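Local coordinates for replication protein A (Methanococcus maripaludis, PDB 3E0E) that probably binds DNA in replication, this fragment being one OB-fold domain of the longer protein, at residues Y3-L8 with G14-E19. Numbering follows the deposited sequence.
Sequences YKISEL and GTINAE
The Tyr3 ring turns an edge, not a face, to the strand of residues 14-19: Gly14 CA and the carbonyl oxygen of Thr15 both lie near the ring plane, with CD2 4.1 Å from Gly14 CA. CG stands beside the backbone N and anti to the carbonyl carbon (chi1 -77°), which carries the ring beside Gly14, near the start of strand 12-29, where Gly14 has no side chain to meet it. The second flat group, the Glu7 carboxylate, folds back within its own segment; Lys4 N reaches the anti side of OE1, 27° out of the carboxylate plane, a second link between Lys4 and Glu7 beside the backbone bond Glu7 N to Lys4 O of the 3-10 turn. Across the contact, Tyr3 N donates an almost straight bond of 2.8 Å to Thr15 O. Tyr3 O receives a water hydrogen bond, and the same water accepts one from Asn17 N, bridging backbones whose direct separation is 4.4 Å between Tyr3 O and Asn17 N. Next to this polar seam Ile16 is the apolar hub. Its CG2 stands over one face of the Tyr3 carbonyl, 3.3 Å from Tyr3 O, and also meets both methyls of Leu8, whose side chain crosses it at about a right angle. With CG1 between N and the carbonyl carbon (chi1 58°), Ile16 CD1 reaches Ile5 CG1 at 3.9 Å; Ile5 CD1 continues to the methyl of Ala18 at 4.3 Å. Val72 covers Ile16 from strand 69-78, while Ile51 of strand 49-56 touches Ile5 and Leu8. The N-terminal segment thus meets the backbone of the barrel's long first strand at Tyr3, then turns off into the 3-10 turn, which sends Ile5 and Leu8 into the hydrophobic interior, closing over part of the core of this OB-fold beta-barrel.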
ATOM      1  N   TYR A   3     -11.192   3.714  -5.444  1.00 19.17           N
ATOM      2  CA  TYR A   3     -11.812   2.472  -5.022  1.00 17.04           C
ATOM      3  C   TYR A   3     -11.819   2.246  -3.530  1.00 15.37           C
ATOM      4  O   TYR A   3     -10.958   2.741  -2.805  1.00 13.90           O
ATOM      5  CB  TYR A   3     -11.082   1.289  -5.651  1.00 15.61           C
ATOM      6  CG  TYR A   3     -11.399   1.038  -7.101  1.00 15.67           C
ATOM      7  CD1 TYR A   3     -12.620   0.488  -7.478  1.00 18.04           C
ATOM      8  CD2 TYR A   3     -10.459   1.297  -8.090  1.00 13.15           C
ATOM      9  CE1 TYR A   3     -12.892   0.191  -8.806  1.00 19.24           C
ATOM     10  CE2 TYR A   3     -10.722   1.002  -9.423  1.00 15.96           C
ATOM     11  CZ  TYR A   3     -11.936   0.444  -9.770  1.00 17.42           C
ATOM     12  OH  TYR A   3     -12.182   0.090 -11.074  1.00 19.17           O
ATOM     13  N   LYS A   4     -12.817   1.495  -3.083  1.00 14.51           N
ATOM     14  CA  LYS A   4     -12.896   1.100  -1.691  1.00 13.04           C
ATOM     15  C   LYS A   4     -12.204  -0.253  -1.773  1.00 12.82           C
ATOM     16  O   LYS A   4     -12.263  -0.923  -2.809  1.00 11.71           O
ATOM     17  CB  LYS A   4     -14.351   0.944  -1.246  1.00 13.31           C
ATOM     18  CG  LYS A   4     -15.092   2.263  -1.076  1.00 18.01           C
ATOM     19  CD  LYS A   4     -14.475   3.094   0.046  1.00 19.85           C
ATOM     20  CE  LYS A   4     -15.255   4.373   0.311  1.00 23.63           C
ATOM     21  NZ  LYS A   4     -14.665   5.143   1.445  1.00 23.51           N
ATOM     22  N   ILE A   5     -11.533  -0.656  -0.705  1.00 11.52           N
ATOM     23  CA  ILE A   5     -10.824  -1.922  -0.712  1.00 11.91           C
ATOM     24  C   ILE A   5     -11.729  -3.102  -1.059  1.00 13.24           C
ATOM     25  O   ILE A   5     -11.293  -4.044  -1.712  1.00 12.04           O
ATOM     26  CB  ILE A   5     -10.128  -2.157   0.646  1.00 11.42           C
ATOM     27  CG1 ILE A   5      -9.004  -1.127   0.822  1.00 11.76           C
ATOM     28  CG2 ILE A   5      -9.587  -3.576   0.727  1.00 12.79           C
ATOM     29  CD1 ILE A   5      -8.336  -1.141   2.195  1.00 12.19           C
ATOM     30  N   SER A   6     -12.993  -3.039  -0.647  1.00 15.74           N
ATOM     31  CA  SER A   6     -13.927  -4.125  -0.934  1.00 13.82           C
ATOM     32  C   SER A   6     -14.263  -4.233  -2.420  1.00 14.63           C
ATOM     33  O   SER A   6     -14.770  -5.260  -2.873  1.00 16.32           O
ATOM     34  CB  SER A   6     -15.221  -3.935  -0.139  1.00 14.45           C
ATOM     35  OG  SER A   6     -15.890  -2.743  -0.521  1.00 16.03           O
ATOM     36  N   GLU A   7     -13.979  -3.179  -3.179  1.00 14.11           N
ATOM     37  CA  GLU A   7     -14.281  -3.173  -4.606  1.00 14.74           C
ATOM     38  C   GLU A   7     -13.126  -3.674  -5.459  1.00 15.30           C
ATOM     39  O   GLU A   7     -13.288  -3.919  -6.653  1.00 14.18           O
ATOM     40  CB  GLU A   7     -14.664  -1.759  -5.048  1.00 16.79           C
ATOM     41  CG  GLU A   7     -15.788  -1.148  -4.228  1.00 17.17           C
ATOM     42  CD  GLU A   7     -16.123   0.268  -4.659  1.00 21.48           C
ATOM     43  OE1 GLU A   7     -15.200   1.107  -4.730  1.00 19.27           O
ATOM     44  OE2 GLU A   7     -17.313   0.547  -4.921  1.00 22.15           O
ATOM     45  N   LEU A   8     -11.956  -3.828  -4.850  1.00 14.80           N
ATOM     46  CA  LEU A   8     -10.788  -4.293  -5.589  1.00 15.40           C
ATOM     47  C   LEU A   8     -10.950  -5.705  -6.150  1.00 16.80           C
ATOM     48  O   LEU A   8     -11.603  -6.555  -5.545  1.00 18.23           O
ATOM     49  CB  LEU A   8      -9.548  -4.238  -4.695  1.00 14.08           C
ATOM     50  CG  LEU A   8      -9.176  -2.845  -4.182  1.00 13.72           C
ATOM     51  CD1 LEU A   8      -7.982  -2.960  -3.250  1.00 14.70           C
ATOM     52  CD2 LEU A   8      -8.869  -1.919  -5.353  1.00 14.92           C
ATOM     53  N   GLY A  14      -5.754   0.512  -9.709  1.00 12.44           N
ATOM     54  CA  GLY A  14      -6.540   1.627  -9.232  1.00 12.56           C
ATOM     55  C   GLY A  14      -5.912   2.318  -8.047  1.00 13.04           C
ATOM     56  O   GLY A  14      -4.762   2.053  -7.687  1.00 13.36           O
ATOM     57  N   THR A  15      -6.686   3.198  -7.426  1.00 10.95           N
ATOM     58  CA  THR A  15      -6.212   3.960  -6.288  1.00 11.54           C
ATOM     59  C   THR A  15      -7.185   3.805  -5.131  1.00 11.54           C
ATOM     60  O   THR A  15      -8.395   3.756  -5.336  1.00 11.07           O
ATOM     61  CB  THR A  15      -6.115   5.461  -6.645  1.00 13.55           C
ATOM     62  OG1 THR A  15      -5.273   5.630  -7.791  1.00 14.05           O
ATOM     63  CG2 THR A  15      -5.543   6.254  -5.485  1.00 14.92           C
ATOM     64  N   ILE A  16      -6.649   3.711  -3.921  1.00 10.82           N
ATOM     65  CA  ILE A  16      -7.475   3.616  -2.724  1.00  9.52           C
ATOM     66  C   ILE A  16      -6.926   4.628  -1.730  1.00 10.71           C
ATOM     67  O   ILE A  16      -5.731   4.926  -1.743  1.00 10.07           O
ATOM     68  CB  ILE A  16      -7.422   2.214  -2.054  1.00 10.04           C
ATOM     69  CG1 ILE A  16      -5.978   1.849  -1.686  1.00  9.68           C
ATOM     70  CG2 ILE A  16      -8.057   1.174  -2.967  1.00  8.95           C
ATOM     71  CD1 ILE A  16      -5.870   0.591  -0.842  1.00 10.60           C
ATOM     72  N   ASN A  17      -7.803   5.173  -0.893  1.00  8.79           N
ATOM     73  CA  ASN A  17      -7.395   6.123   0.135  1.00 10.11           C
ATOM     74  C   ASN A  17      -7.597   5.318   1.401  1.00  9.95           C
ATOM     75  O   ASN A  17      -8.731   5.044   1.793  1.00 10.85           O
ATOM     76  CB  ASN A  17      -8.299   7.360   0.133  1.00  7.95           C
ATOM     77  CG  ASN A  17      -8.239   8.108  -1.176  1.00 11.89           C
ATOM     78  OD1 ASN A  17      -7.255   8.017  -1.910  1.00 12.56           O
ATOM     79  ND2 ASN A  17      -9.287   8.868  -1.474  1.00 13.98           N
ATOM     80  N   ALA A  18      -6.498   4.933   2.035  1.00 10.23           N
ATOM     81  CA  ALA A  18      -6.592   4.086   3.208  1.00 10.90           C
ATOM     82  C   ALA A  18      -5.637   4.405   4.340  1.00 10.84           C
ATOM     83  O   ALA A  18      -4.581   4.995   4.145  1.00 10.16           O
ATOM     84  CB  ALA A  18      -6.406   2.634   2.785  1.00 13.49           C
ATOM     85  N   GLU A  19      -6.033   3.974   5.532  1.00 11.79           N
ATOM     86  CA  GLU A  19      -5.252   4.152   6.743  1.00 10.47           C
ATOM     87  C   GLU A  19      -4.156   3.094   6.824  1.00  9.60           C
ATOM     88  O   GLU A  19      -4.391   1.918   6.545  1.00 10.20           O
ATOM     89  CB  GLU A  19      -6.173   4.016   7.961  1.00 13.16           C
ATOM     90  CG  GLU A  19      -5.445   3.813   9.279  1.00 16.80           C
ATOM     91  CD  GLU A  19      -6.379   3.435  10.413  1.00 18.73           C
ATOM     92  OE1 GLU A  19      -5.877   3.165  11.523  1.00 20.64           O
ATOM     93  OE2 GLU A  19      -7.610   3.403  10.200  1.00 18.80           O
TER
HETATM   94  O   HOH W   1     -10.774   5.349  -1.873  1.00 40.01           O